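PDB 3WA7: tannase from Lactobacillus plantarum, which probably hydrolyses the galloyl ester bonds of tannins, acting as a tannase of the alpha/beta-hydrolase fold. Local coordinates for residues A[136-141]-A[183-188]; A[297-302]-A[443-448]; A[207-212]-A[346-351]. All coordinates share one frame; numbering follows the deposited sequence.

Contact 1 of 3, residues A[136-141]-A[183-188]; sequences MKAAIR and PALTAL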
HETATM    1  N   MSE A 136       5.777   7.574   8.995  1.00  5.69           N
HETATM    2  CA  MSE A 136       4.755   8.203   8.165  1.00  5.03           C
HETATM    3  C   MSE A 136       3.952   9.182   9.023  1.00  4.20           C
HETATM    4  O   MSE A 136       3.643  10.295   8.594  1.00  3.83           O
HETATM    5  CB  MSE A 136       3.823   7.144   7.568  1.00  6.42           C
HETATM    6  CG  MSE A 136       2.873   7.680   6.503  1.00  7.23           C
HETATM    7 SE   MSE A 136       3.795   8.287   4.906  1.00 15.29          SE
HETATM    8  CE  MSE A 136       3.667  10.202   5.178  1.00  8.00           C
ATOM      9  N   LYS A 137       3.635   8.772  10.246  1.00  4.82           N
ATOM     10  CA  LYS A 137       2.872   9.623  11.154  1.00  5.11           C
ATOM     11  C   LYS A 137       3.682  10.837  11.596  1.00  5.61           C
ATOM     12  O   LYS A 137       3.141  11.939  11.715  1.00  5.73           O
ATOM     13  CB  LYS A 137       2.417   8.822  12.379  1.00  4.66           C
ATOM     14  CG  LYS A 137       1.243   7.883  12.110  1.00  3.95           C
ATOM     15  CD  LYS A 137       1.023   6.907  13.268  1.00  3.82           C
ATOM     16  CE  LYS A 137      -0.251   6.086  13.068  1.00  5.54           C
ATOM     17  NZ  LYS A 137      -1.469   6.941  13.148  1.00  6.90           N
ATOM     18  N   ALA A 138       4.974  10.638  11.848  1.00  5.18           N
ATOM     19  CA  ALA A 138       5.830  11.745  12.263  1.00  5.48           C
ATOM     20  C   ALA A 138       5.880  12.784  11.149  1.00  5.57           C
ATOM     21  O   ALA A 138       5.844  13.987  11.409  1.00  7.12           O
ATOM     22  CB  ALA A 138       7.238  11.245  12.571  1.00  5.75           C
ATOM     23  N   ALA A 139       5.966  12.315   9.907  1.00  5.23           N
ATOM     24  CA  ALA A 139       6.011  13.220   8.762  1.00  5.24           C
ATOM     25  C   ALA A 139       4.697  13.987   8.653  1.00  5.12           C
ATOM     26  O   ALA A 139       4.690  15.184   8.374  1.00  5.95           O
ATOM     27  CB  ALA A 139       6.276  12.439   7.481  1.00  6.69           C
ATOM     28  N   ILE A 140       3.583  13.294   8.865  1.00  4.60           N
ATOM     29  CA  ILE A 140       2.280  13.940   8.815  1.00  4.40           C
ATOM     30  C   ILE A 140       2.183  14.986   9.929  1.00  6.49           C
ATOM     31  O   ILE A 140       1.696  16.093   9.706  1.00  8.83           O
ATOM     32  CB  ILE A 140       1.142  12.914   8.972  1.00  3.97           C
ATOM     33  CG1 ILE A 140       1.154  11.966   7.772  1.00  3.53           C
ATOM     34  CG2 ILE A 140      -0.208  13.633   9.101  1.00  4.71           C
ATOM     35  CD1 ILE A 140       0.230  10.757   7.921  1.00  4.85           C
ATOM     36  N   ARG A 141       2.650  14.644  11.128  1.00  6.64           N
ATOM     37  CA  ARG A 141       2.601  15.602  12.231  1.00  6.50           C
ATOM     38  C   ARG A 141       3.444  16.834  11.915  1.00  6.61           C
ATOM     39  O   ARG A 141       3.060  17.952  12.251  1.00  8.20           O
ATOM     40  CB  ARG A 141       3.078  14.959  13.538  1.00  6.76           C
ATOM     41  CG  ARG A 141       2.164  13.845  13.994  1.00  6.97           C
ATOM     42  CD  ARG A 141       2.439  13.397  15.416  1.00  9.07           C
ATOM     43  NE  ARG A 141       1.400  12.462  15.831  1.00  9.66           N
ATOM     44  CZ  ARG A 141       1.168  12.092  17.084  1.00 10.51           C
ATOM     45  NH1 ARG A 141       1.907  12.574  18.075  1.00 12.39           N
ATOM     46  NH2 ARG A 141       0.183  11.243  17.344  1.00 12.28           N
ATOM     47  N   PRO A 183       3.988   6.503  22.296  1.00 11.60           N
ATOM     48  CA  PRO A 183       5.301   6.312  22.922  1.00 12.03           C
ATOM     49  C   PRO A 183       6.463   6.439  21.932  1.00 11.61           C
ATOM     50  O   PRO A 183       7.468   7.094  22.221  1.00 12.12           O
ATOM     51  CB  PRO A 183       5.191   4.912  23.521  1.00 12.20           C
ATOM     52  CG  PRO A 183       3.756   4.855  23.930  1.00 11.56           C
ATOM     53  CD  PRO A 183       3.054   5.443  22.716  1.00 12.01           C
ATOM     54  N   ALA A 184       6.322   5.814  20.765  1.00 10.96           N
ATOM     55  CA  ALA A 184       7.363   5.862  19.742  1.00 10.51           C
ATOM     56  C   ALA A 184       7.565   7.283  19.213  1.00 11.66           C
ATOM     57  O   ALA A 184       8.696   7.735  19.028  1.00 12.56           O
ATOM     58  CB  ALA A 184       7.005   4.920  18.591  1.00 11.74           C
ATOM     59  N   LEU A 185       6.465   7.983  18.968  1.00 10.20           N
ATOM     60  CA  LEU A 185       6.536   9.346  18.457  1.00 10.04           C
ATOM     61  C   LEU A 185       7.144  10.292  19.487  1.00 11.45           C
ATOM     62  O   LEU A 185       7.845  11.238  19.132  1.00 11.35           O
ATOM     63  CB  LEU A 185       5.142   9.817  18.040  1.00  9.53           C
ATOM     64  CG  LEU A 185       4.610   9.089  16.799  1.00  9.06           C
ATOM     65  CD1 LEU A 185       3.112   9.323  16.649  1.00  9.15           C
ATOM     66  CD2 LEU A 185       5.367   9.579  15.568  1.00  9.90           C
ATOM     67  N   THR A 186       6.886  10.023  20.762  1.00 11.60           N
ATOM     68  CA  THR A 186       7.426  10.847  21.832  1.00 13.73           C
ATOM     69  C   THR A 186       8.939  10.669  21.898  1.00 13.75           C
ATOM     70  O   THR A 186       9.677  11.642  22.042  1.00 13.29           O
ATOM     71  CB  THR A 186       6.813  10.464  23.196  1.00 14.85           C
ATOM     72  OG1 THR A 186       5.416  10.785  23.195  1.00 16.39           O
ATOM     73  CG2 THR A 186       7.507  11.216  24.329  1.00 15.59           C
ATOM     74  N   ALA A 187       9.392   9.423  21.781  1.00 14.48           N
ATOM     75  CA  ALA A 187      10.818   9.116  21.827  1.00 15.00           C
ATOM     76  C   ALA A 187      11.576   9.816  20.705  1.00 15.07           C
ATOM     77  O   ALA A 187      12.679  10.321  20.912  1.00 15.31           O
ATOM     78  CB  ALA A 187      11.034   7.608  21.741  1.00 14.58           C
ATOM     79  N   LEU A 188      10.979   9.843  19.518  1.00 14.22           N
ATOM     80  CA  LEU A 188      11.600  10.478  18.360  1.00 13.41           C
ATOM     81  C   LEU A 188      11.546  11.994  18.438  1.00 13.14           C
ATOM     82  O   LEU A 188      12.287  12.682  17.737  1.00 13.11           O
ATOM     83  CB  LEU A 188      10.899  10.047  17.072  1.00 13.89           C
ATOM     84  CG  LEU A 188      11.064   8.614  16.579  1.00 14.91           C
ATOM     85  CD1 LEU A 188      10.178   8.408  15.355  1.00 15.13           C
ATOM     86  CD2 LEU A 188      12.519   8.351  16.238  1.00 11.39           C
TER
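The guanidinium of Arg141 carries Leu185 CD1 on one face. The methyl sits over the middle of the group, with CD1 3.4 Å from Arg141 CZ. It is nearly equidistant from the three nitrogens, as Arg141 NH2 lies 3.6 Å and Arg141 NH1 3.7 Å from Leu185 CD1. The guanidinium nitrogens themselves bond to acceptors outside the two segments. NH2 forms a salt bridge with Asp195 and NH1 one with Glu182, and together these probably hold the flat group steady under the leucine. The arginine reaches this place with CG beside its own backbone N, chi1 -65°, and a chain extended from CG to NE.

The second branch of Leu185 turns to the backbone. Leu185 CD2 lies 3.9 Å from Ala138 CB and also 3.9 Å from Ala138 N, the latter a van der Waals touch and not a hydrogen bond. Lys137 adds only the root of its side chain, with CB 4.4 Å from Leu185 CD1. Its far end leads away to Asp195 OD1 and to Ser175 O. Asp195 therefore answers two positive charges, one on each carboxylate oxygen. Leu185 also touches Val134, so it rests among Val134, Lys137, Ala138 and Arg141. It supplies about half of the 188 Å² buried here. No hydrogen bond crosses between the segments.

The axes of the two short helical segments approach to 10.7 Å and cross at -63°. Helix 182-188 is the outer partner, with Thr186 and Ala187 exposed. Helix 131-145 lies deeper. Its residues Met136 (selenomethionine, introduced as a label), Ala139 and Ile140 touch Met71 of strand 69-72, inside the central sheet. Met136 and Ile140 also meet Ala172 of helix 164-174.

Contact 2 of 3, residues A[297-302]-A[443-448]; sequences RQLLIS and FALPWD. With SO4 (sulfate ion), chain B.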
ATOM      1  N   ARG A 297     -15.266 -13.467  -8.390  1.00  6.62           N
ATOM      2  CA  ARG A 297     -15.511 -13.837  -9.785  1.00  6.45           C
ATOM      3  C   ARG A 297     -16.124 -12.664 -10.549  1.00  6.63           C
ATOM      4  O   ARG A 297     -15.701 -12.330 -11.656  1.00  5.21           O
ATOM      5  CB  ARG A 297     -16.464 -15.038  -9.862  1.00  7.28           C
ATOM      6  CG  ARG A 297     -16.723 -15.522 -11.286  1.00  7.60           C
ATOM      7  CD  ARG A 297     -17.817 -16.596 -11.361  1.00  9.96           C
ATOM      8  NE  ARG A 297     -17.570 -17.718 -10.456  1.00 10.09           N
ATOM      9  CZ  ARG A 297     -18.255 -17.937  -9.335  1.00 12.78           C
ATOM     10  NH1 ARG A 297     -19.232 -17.111  -8.978  1.00 12.12           N
ATOM     11  NH2 ARG A 297     -17.963 -18.980  -8.572  1.00 12.46           N
ATOM     12  N   GLN A 298     -17.125 -12.040  -9.945  1.00  6.69           N
ATOM     13  CA  GLN A 298     -17.815 -10.917 -10.564  1.00  6.76           C
ATOM     14  C   GLN A 298     -16.930  -9.691 -10.764  1.00  7.48           C
ATOM     15  O   GLN A 298     -17.084  -8.953 -11.743  1.00  8.79           O
ATOM     16  CB  GLN A 298     -19.057 -10.579  -9.733  1.00  5.83           C
ATOM     17  CG  GLN A 298     -20.120 -11.657  -9.875  1.00  8.57           C
ATOM     18  CD  GLN A 298     -21.039 -11.790  -8.678  1.00  7.58           C
ATOM     19  OE1 GLN A 298     -21.875 -12.694  -8.637  1.00 13.33           O
ATOM     20  NE2 GLN A 298     -20.895 -10.901  -7.705  1.00  8.85           N
ATOM     21  N   LEU A 299     -15.996  -9.476  -9.847  1.00  6.36           N
ATOM     22  CA  LEU A 299     -15.094  -8.341  -9.952  1.00  7.76           C
ATOM     23  C   LEU A 299     -14.161  -8.555 -11.143  1.00  6.55           C
ATOM     24  O   LEU A 299     -13.817  -7.612 -11.852  1.00  8.21           O
ATOM     25  CB  LEU A 299     -14.291  -8.193  -8.661  1.00  9.14           C
ATOM     26  CG  LEU A 299     -13.495  -6.905  -8.471  1.00 13.25           C
ATOM     27  CD1 LEU A 299     -14.388  -5.682  -8.676  1.00 14.20           C
ATOM     28  CD2 LEU A 299     -12.915  -6.907  -7.069  1.00 14.80           C
ATOM     29  N   LEU A 300     -13.760  -9.802 -11.368  1.00  5.15           N
ATOM     30  CA  LEU A 300     -12.890 -10.106 -12.498  1.00  6.10           C
ATOM     31  C   LEU A 300     -13.672 -10.013 -13.809  1.00  6.31           C
ATOM     32  O   LEU A 300     -13.122  -9.641 -14.846  1.00  6.77           O
ATOM     33  CB  LEU A 300     -12.262 -11.494 -12.321  1.00  6.87           C
ATOM     34  CG  LEU A 300     -11.086 -11.464 -11.337  1.00  7.30           C
ATOM     35  CD1 LEU A 300     -10.775 -12.861 -10.815  1.00  8.49           C
ATOM     36  CD2 LEU A 300      -9.872 -10.862 -12.030  1.00  9.09           C
ATOM     37  N   ILE A 301     -14.958 -10.345 -13.765  1.00  6.67           N
ATOM     38  CA  ILE A 301     -15.784 -10.249 -14.962  1.00  6.25           C
ATOM     39  C   ILE A 301     -15.921  -8.767 -15.302  1.00  7.97           C
ATOM     40  O   ILE A 301     -15.824  -8.371 -16.462  1.00  7.13           O
ATOM     41  CB  ILE A 301     -17.184 -10.869 -14.737  1.00  6.59           C
ATOM     42  CG1 ILE A 301     -17.062 -12.396 -14.687  1.00  6.46           C
ATOM     43  CG2 ILE A 301     -18.141 -10.444 -15.861  1.00  7.52           C
ATOM     44  CD1 ILE A 301     -18.357 -13.119 -14.369  1.00  8.53           C
ATOM     45  N   SER A 302     -16.130  -7.949 -14.276  1.00  6.66           N
ATOM     46  CA  SER A 302     -16.267  -6.512 -14.471  1.00  8.35           C
ATOM     47  C   SER A 302     -14.965  -5.919 -15.011  1.00  7.28           C
ATOM     48  O   SER A 302     -14.986  -5.019 -15.857  1.00  6.70           O
ATOM     49  CB  SER A 302     -16.644  -5.836 -13.151  1.00  7.23           C
ATOM     50  OG  SER A 302     -16.792  -4.438 -13.325  1.00 10.20           O
ATOM     51  N   PHE A 443     -13.077   1.798  -5.603  1.00  9.16           N
ATOM     52  CA  PHE A 443     -12.293   0.579  -5.766  1.00  8.46           C
ATOM     53  C   PHE A 443     -12.385  -0.042  -7.152  1.00  9.91           C
ATOM     54  O   PHE A 443     -13.421   0.039  -7.811  1.00  8.96           O
ATOM     55  CB  PHE A 443     -12.764  -0.423  -4.701  1.00  6.45           C
ATOM     56  CG  PHE A 443     -12.137  -1.789  -4.798  1.00  7.23           C
ATOM     57  CD1 PHE A 443     -10.761  -1.956  -4.694  1.00  7.22           C
ATOM     58  CD2 PHE A 443     -12.936  -2.918  -4.951  1.00  9.43           C
ATOM     59  CE1 PHE A 443     -10.188  -3.223  -4.737  1.00  9.25           C
ATOM     60  CE2 PHE A 443     -12.375  -4.192  -4.995  1.00 10.46           C
ATOM     61  CZ  PHE A 443     -10.996  -4.347  -4.887  1.00  9.91           C
ATOM     62  N   ALA A 444     -11.293  -0.666  -7.584  1.00 10.26           N
ATOM     63  CA  ALA A 444     -11.251  -1.325  -8.884  1.00  9.60           C
ATOM     64  C   ALA A 444     -10.099  -2.317  -8.999  1.00 10.42           C
ATOM     65  O   ALA A 444      -9.076  -2.201  -8.312  1.00  9.70           O
ATOM     66  CB  ALA A 444     -11.153  -0.284 -10.003  1.00 11.28           C
ATOM     67  N   LEU A 445     -10.288  -3.300  -9.874  1.00 10.00           N
ATOM     68  CA  LEU A 445      -9.297  -4.333 -10.151  1.00  9.46           C
ATOM     69  C   LEU A 445      -8.987  -4.209 -11.646  1.00  9.38           C
ATOM     70  O   LEU A 445      -9.457  -5.008 -12.447  1.00  9.19           O
ATOM     71  CB  LEU A 445      -9.877  -5.727  -9.881  1.00 10.29           C
ATOM     72  CG  LEU A 445      -8.941  -6.930  -9.854  0.50  9.16           C
ATOM     73  CD1 LEU A 445      -8.244  -7.000  -8.501  0.50 10.72           C
ATOM     74  CD2 LEU A 445      -9.747  -8.196 -10.089  0.50 10.15           C
ATOM     75  N   PRO A 446      -8.188  -3.198 -12.033  1.00 10.35           N
ATOM     76  CA  PRO A 446      -7.797  -2.930 -13.425  1.00  9.44           C
ATOM     77  C   PRO A 446      -7.296  -4.143 -14.206  1.00  8.58           C
ATOM     78  O   PRO A 446      -6.360  -4.822 -13.789  1.00  8.28           O
ATOM     79  CB  PRO A 446      -6.718  -1.855 -13.278  1.00 11.08           C
ATOM     80  CG  PRO A 446      -7.151  -1.124 -12.057  1.00 12.03           C
ATOM     81  CD  PRO A 446      -7.541  -2.238 -11.121  1.00 10.33           C
ATOM     82  N   TRP A 447      -7.913  -4.381 -15.360  1.00  6.91           N
ATOM     83  CA  TRP A 447      -7.568  -5.515 -16.216  1.00  6.43           C
ATOM     84  C   TRP A 447      -6.103  -5.621 -16.634  1.00  7.26           C
ATOM     85  O   TRP A 447      -5.485  -4.648 -17.068  1.00  8.57           O
ATOM     86  CB  TRP A 447      -8.435  -5.501 -17.483  1.00  5.34           C
ATOM     87  CG  TRP A 447      -8.121  -6.637 -18.415  1.00  6.55           C
ATOM     88  CD1 TRP A 447      -7.401  -6.580 -19.579  1.00  6.34           C
ATOM     89  CD2 TRP A 447      -8.478  -8.011 -18.232  1.00  6.92           C
ATOM     90  NE1 TRP A 447      -7.288  -7.839 -20.126  1.00  6.45           N
ATOM     91  CE2 TRP A 447      -7.940  -8.735 -19.320  1.00  6.62           C
ATOM     92  CE3 TRP A 447      -9.200  -8.702 -17.248  1.00  6.92           C
ATOM     93  CZ2 TRP A 447      -8.102 -10.119 -19.452  1.00  8.07           C
ATOM     94  CZ3 TRP A 447      -9.359 -10.077 -17.378  1.00  7.57           C
ATOM     95  CH2 TRP A 447      -8.811 -10.771 -18.473  1.00  8.23           C
ATOM     96  N   ASP A 448      -5.569  -6.829 -16.500  1.00  8.27           N
ATOM     97  CA  ASP A 448      -4.205  -7.157 -16.888  1.00  9.13           C
ATOM     98  C   ASP A 448      -3.119  -6.223 -16.369  1.00  9.94           C
ATOM     99  O   ASP A 448      -2.080  -6.049 -17.009  1.00 12.17           O
ATOM    100  CB  ASP A 448      -4.133  -7.263 -18.416  1.00 10.46           C
ATOM    101  CG  ASP A 448      -2.905  -8.017 -18.895  1.00 11.45           C
ATOM    102  OD1 ASP A 448      -2.429  -8.906 -18.160  1.00 13.64           O
ATOM    103  OD2 ASP A 448      -2.427  -7.734 -20.016  1.00 13.42           O
TER
HETATM  104  S   SO4 B 501     -15.531 -21.188 -10.274  1.00 13.36           S
HETATM  105  O1  SO4 B 501     -15.793 -20.040 -11.161  1.00 14.72           O
HETATM  106  O2  SO4 B 501     -14.084 -21.424 -10.152  1.00 11.17           O
HETATM  107  O3  SO4 B 501     -16.101 -20.920  -8.941  1.00 14.36           O
HETATM  108  O4  SO4 B 501     -16.171 -22.393 -10.840  1.00 17.84           O
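Leu300 CD2 and Leu445 CD2 stand only 3.3 Å apart, tighter than two methyl groups normally allow. Leu445 is modelled in two conformations, so this closeness is doubtful and need not mean real strain. In the conformer described here, Leu445 points its CD2 at Leu300.

The second meeting is firmer. Leu299 CD2 comes obliquely to the ring of Phe443, 3.5 Å from CE2 and 3.9 Å from CZ. The two side chains cross at about a right angle. Leu299 reaches over with CG anti to its own N, chi1 -168°, which also sets its CG 4.1 Å from Leu445 CB. The contact is wholly apolar between the segments. Nearby, Ser303 OG is hydrogen-bonded to Leu445 O.

Arg297, on the same helix, faces a sulfate, probably from the crystallisation liquor. Two oxygens are held in a forked grip. Arg297 NE donates to sulfate O1 at 3.0 Å and Arg297 NH2 to sulfate O3 at 2.7 Å, both bonds nearly straight at 164° and 165°. The sulfur lies in the guanidinium plane, at its edge. NH1 instead pairs with Asp294. Arg293 NE and the backbone N atoms of Leu332 and Ser333 also bond to the anion.

In the fold, the contact joins helix 291-309 to the end of strand 440-444, an outermost strand of the central sheet, and to the loop that follows. Helix 425-436 closes the corner, with Ile428 touching both Leu299 and Phe443. Leu330 of strand 326-330 touches Leu300, while Phe443 also rests on Ile413 of the adjacent parallel strand 410-414.

Contact 3 of 3, residues A[207-212]-A[346-351]; sequences HNLEHA and PAFDQL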
ATOM      1  N   HIS A 207      -1.390  -5.744   2.889  1.00  6.14           N
ATOM      2  CA  HIS A 207      -1.745  -5.608   4.299  1.00  4.69           C
ATOM      3  C   HIS A 207      -2.513  -6.830   4.804  1.00  4.86           C
ATOM      4  O   HIS A 207      -2.670  -7.812   4.080  1.00  4.43           O
ATOM      5  CB  HIS A 207      -2.611  -4.363   4.483  1.00  4.14           C
ATOM      6  CG  HIS A 207      -3.994  -4.507   3.926  1.00  6.80           C
ATOM      7  ND1 HIS A 207      -4.252  -4.587   2.574  1.00  6.32           N
ATOM      8  CD2 HIS A 207      -5.190  -4.638   4.546  1.00  5.69           C
ATOM      9  CE1 HIS A 207      -5.549  -4.763   2.386  1.00  7.12           C
ATOM     10  NE2 HIS A 207      -6.141  -4.797   3.568  1.00  6.70           N
ATOM     11  N   ASN A 208      -3.005  -6.753   6.042  1.00  4.56           N
ATOM     12  CA  ASN A 208      -3.746  -7.861   6.657  1.00  4.78           C
ATOM     13  C   ASN A 208      -2.849  -9.096   6.556  1.00  5.96           C
ATOM     14  O   ASN A 208      -3.294 -10.207   6.238  1.00  5.74           O
ATOM     15  CB  ASN A 208      -5.076  -8.072   5.916  1.00  6.56           C
ATOM     16  CG  ASN A 208      -6.047  -8.944   6.689  1.00  5.65           C
ATOM     17  OD1 ASN A 208      -5.885  -9.161   7.889  1.00  5.83           O
ATOM     18  ND2 ASN A 208      -7.074  -9.439   6.001  1.00  5.88           N
ATOM     19  N   LEU A 209      -1.571  -8.877   6.852  1.00  5.59           N
ATOM     20  CA  LEU A 209      -0.545  -9.907   6.758  1.00  5.29           C
ATOM     21  C   LEU A 209      -0.791 -11.203   7.523  1.00  5.34           C
ATOM     22  O   LEU A 209      -0.463 -12.282   7.025  1.00  7.36           O
ATOM     23  CB  LEU A 209       0.810  -9.309   7.168  1.00  6.28           C
ATOM     24  CG  LEU A 209       1.189  -8.020   6.428  1.00  6.05           C
ATOM     25  CD1 LEU A 209       2.515  -7.498   6.965  1.00  6.77           C
ATOM     26  CD2 LEU A 209       1.280  -8.278   4.920  1.00  5.46           C
ATOM     27  N   GLU A 210      -1.373 -11.108   8.714  1.00  4.65           N
ATOM     28  CA  GLU A 210      -1.619 -12.292   9.531  1.00  6.35           C
ATOM     29  C   GLU A 210      -2.731 -13.184   8.979  1.00  5.37           C
ATOM     30  O   GLU A 210      -2.978 -14.267   9.505  1.00  6.08           O
ATOM     31  CB  GLU A 210      -1.950 -11.894  10.977  1.00  6.12           C
ATOM     32  CG  GLU A 210      -3.298 -11.214  11.154  1.00  8.23           C
ATOM     33  CD  GLU A 210      -3.221  -9.703  11.041  1.00  8.22           C
ATOM     34  OE1 GLU A 210      -2.435  -9.202  10.212  1.00  7.83           O
ATOM     35  OE2 GLU A 210      -3.960  -9.018  11.784  1.00  7.61           O
ATOM     36  N   HIS A 211      -3.400 -12.731   7.922  1.00  5.40           N
ATOM     37  CA  HIS A 211      -4.467 -13.523   7.314  1.00  5.48           C
ATOM     38  C   HIS A 211      -4.219 -13.699   5.817  1.00  6.01           C
ATOM     39  O   HIS A 211      -5.017 -14.330   5.120  1.00  7.36           O
ATOM     40  CB  HIS A 211      -5.826 -12.850   7.522  1.00  5.41           C
ATOM     41  CG  HIS A 211      -6.166 -12.614   8.961  1.00  5.41           C
ATOM     42  ND1 HIS A 211      -6.419 -11.359   9.468  1.00  5.59           N
ATOM     43  CD2 HIS A 211      -6.283 -13.472  10.002  1.00  7.12           C
ATOM     44  CE1 HIS A 211      -6.673 -11.453  10.762  1.00  7.58           C
ATOM     45  NE2 HIS A 211      -6.596 -12.724  11.110  1.00  8.93           N
ATOM     46  N   ALA A 212      -3.107 -13.145   5.336  1.00  5.46           N
ATOM     47  CA  ALA A 212      -2.750 -13.220   3.919  1.00  5.38           C
ATOM     48  C   ALA A 212      -2.399 -14.624   3.443  1.00  4.31           C
ATOM     49  O   ALA A 212      -2.604 -14.948   2.273  1.00  5.75           O
ATOM     50  CB  ALA A 212      -1.592 -12.269   3.619  1.00  5.51           C
ATOM     51  N   PRO A 346       3.968 -21.250   3.202  1.00  8.13           N
ATOM     52  CA  PRO A 346       3.035 -20.118   3.222  1.00  7.88           C
ATOM     53  C   PRO A 346       3.635 -18.999   2.374  1.00  9.13           C
ATOM     54  O   PRO A 346       4.857 -18.875   2.288  1.00  9.96           O
ATOM     55  CB  PRO A 346       2.970 -19.743   4.703  1.00  7.79           C
ATOM     56  CG  PRO A 346       3.315 -21.028   5.410  1.00  8.12           C
ATOM     57  CD  PRO A 346       4.442 -21.549   4.565  1.00  7.60           C
ATOM     58  N   ALA A 347       2.785 -18.187   1.755  1.00  7.66           N
ATOM     59  CA  ALA A 347       3.264 -17.101   0.903  1.00  7.45           C
ATOM     60  C   ALA A 347       3.861 -15.918   1.662  1.00  7.23           C
ATOM     61  O   ALA A 347       4.710 -15.201   1.124  1.00  7.78           O
ATOM     62  CB  ALA A 347       2.127 -16.609  -0.004  1.00  6.02           C
ATOM     63  N   PHE A 348       3.427 -15.713   2.902  1.00  6.47           N
ATOM     64  CA  PHE A 348       3.914 -14.590   3.696  1.00  6.28           C
ATOM     65  C   PHE A 348       4.680 -15.004   4.947  1.00  6.54           C
ATOM     66  O   PHE A 348       5.803 -14.553   5.166  1.00  8.12           O
ATOM     67  CB  PHE A 348       2.745 -13.670   4.067  1.00  5.76           C
ATOM     68  CG  PHE A 348       2.052 -13.072   2.869  1.00  6.71           C
ATOM     69  CD1 PHE A 348       1.162 -13.830   2.114  1.00  7.31           C
ATOM     70  CD2 PHE A 348       2.348 -11.776   2.455  1.00  8.10           C
ATOM     71  CE1 PHE A 348       0.577 -13.309   0.956  1.00  5.16           C
ATOM     72  CE2 PHE A 348       1.770 -11.244   1.299  1.00  8.23           C
ATOM     73  CZ  PHE A 348       0.884 -12.013   0.549  1.00  7.76           C
ATOM     74  N   ASP A 349       4.084 -15.854   5.775  1.00  6.74           N
ATOM     75  CA  ASP A 349       4.782 -16.289   6.975  1.00  6.91           C
ATOM     76  C   ASP A 349       5.524 -17.588   6.677  1.00  7.48           C
ATOM     77  O   ASP A 349       5.035 -18.681   6.972  1.00  6.65           O
ATOM     78  CB  ASP A 349       3.803 -16.490   8.134  1.00  7.43           C
ATOM     79  CG  ASP A 349       4.509 -16.574   9.477  1.00  6.57           C
ATOM     80  OD1 ASP A 349       5.743 -16.758   9.484  1.00  6.98           O
ATOM     81  OD2 ASP A 349       3.836 -16.458  10.520  1.00  5.03           O
ATOM     82  N   GLN A 350       6.704 -17.463   6.074  1.00  8.29           N
ATOM     83  CA  GLN A 350       7.506 -18.634   5.733  1.00  8.99           C
ATOM     84  C   GLN A 350       7.945 -19.391   6.980  1.00  8.26           C
ATOM     85  O   GLN A 350       8.287 -18.785   7.996  1.00  8.41           O
ATOM     86  CB  GLN A 350       8.717 -18.215   4.900  1.00 11.03           C
ATOM     87  CG  GLN A 350       8.445 -18.139   3.411  0.60 12.26           C
ATOM     88  CD  GLN A 350       8.460 -19.508   2.762  0.60 14.62           C
ATOM     89  OE1 GLN A 350       9.487 -20.188   2.752  0.60 16.08           O
ATOM     90  NE2 GLN A 350       7.320 -19.924   2.220  0.60 14.82           N
ATOM     91  N   LEU A 351       7.932 -20.718   6.899  1.00  8.02           N
ATOM     92  CA  LEU A 351       8.303 -21.537   8.042  1.00  9.46           C
ATOM     93  C   LEU A 351       9.748 -21.334   8.472  1.00 10.01           C
ATOM     94  O   LEU A 351      10.086 -21.547   9.639  1.00 10.56           O
ATOM     95  CB  LEU A 351       8.054 -23.018   7.740  1.00  8.43           C
ATOM     96  CG  LEU A 351       6.626 -23.373   7.315  1.00 10.43           C
ATOM     97  CD1 LEU A 351       6.495 -24.890   7.220  1.00 10.55           C
ATOM     98  CD2 LEU A 351       5.623 -22.814   8.314  1.00  9.29           C
TER
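Asn208 OD1 takes two donors, one turn of chain before the place where Ala212 meets Phe348. It lies in the turn leading into helix 209-220, within the long insertion between neighbouring parallel strands 199-203 and 410-414 of this alpha/beta-hydrolase fold. Segment 346-351 is a loop of the same insertion. His211 ND1 donates to Asn208 OD1 at 2.8 Å with an angle of 162° at the hydrogen. The oxygen lies in the imidazole plane, whereas the donor is tilted out of the amide carbonyl plane. The other donor is Asn395 ND2. Glu210 CG covers a face of the His211 ring, 3.4 Å above its plane.

The contact itself is a CH-pi interaction. Ala212 CB stands over the face of the Phe348 ring, 3.6 Å from its centroid and 17° off the normal. Phe348 carries CG beside its own N, chi1 -61°, and this turns the ring under the helix. Leu209 adds a looser, oblique touch, its CD2 4.4 Å from Phe348 CD2. The side chain of Asp213, next on the helix, takes hydrogen bonds from Phe348 N through OD1 and from Asp349 N through OD2. Asp349 in turn is the centre of an inverse gamma turn, and its carboxylate is bonded to His370, Phe371, Thr372 and Asn358.

Without the phenyl ring of Phe348, as with an alanine here, the Ala212 methyl is likely to lose its aromatic face and a gap to open beside Leu209. A glycerol, probably from the crystallisation liquor, lies about 4 Å from the phenyl side chain. The methyl is set toward the ring's rim, with Ala212 CB 3.5 Å from Phe348 CD1.

The three contacts are separate, and none touches another. Contacts 1 and 2 lie on opposite sides of the chain's centre, their own centres 37 Å apart. Contact 3 is nearer to both, with centres 27 Å from contact 1 and 23 Å from contact 2. The nearest atoms of contacts 2 and 3 are about 9 Å apart, and their segments alternate along the chain. Contact 1 closes before either opens. Ser163, His451 and Asp419 have the geometry of a catalytic triad and probably form the active site. Leu445 of contact 2 lies near them without touching. The glycerol beside Phe348 of contact 3 may mark a pocket.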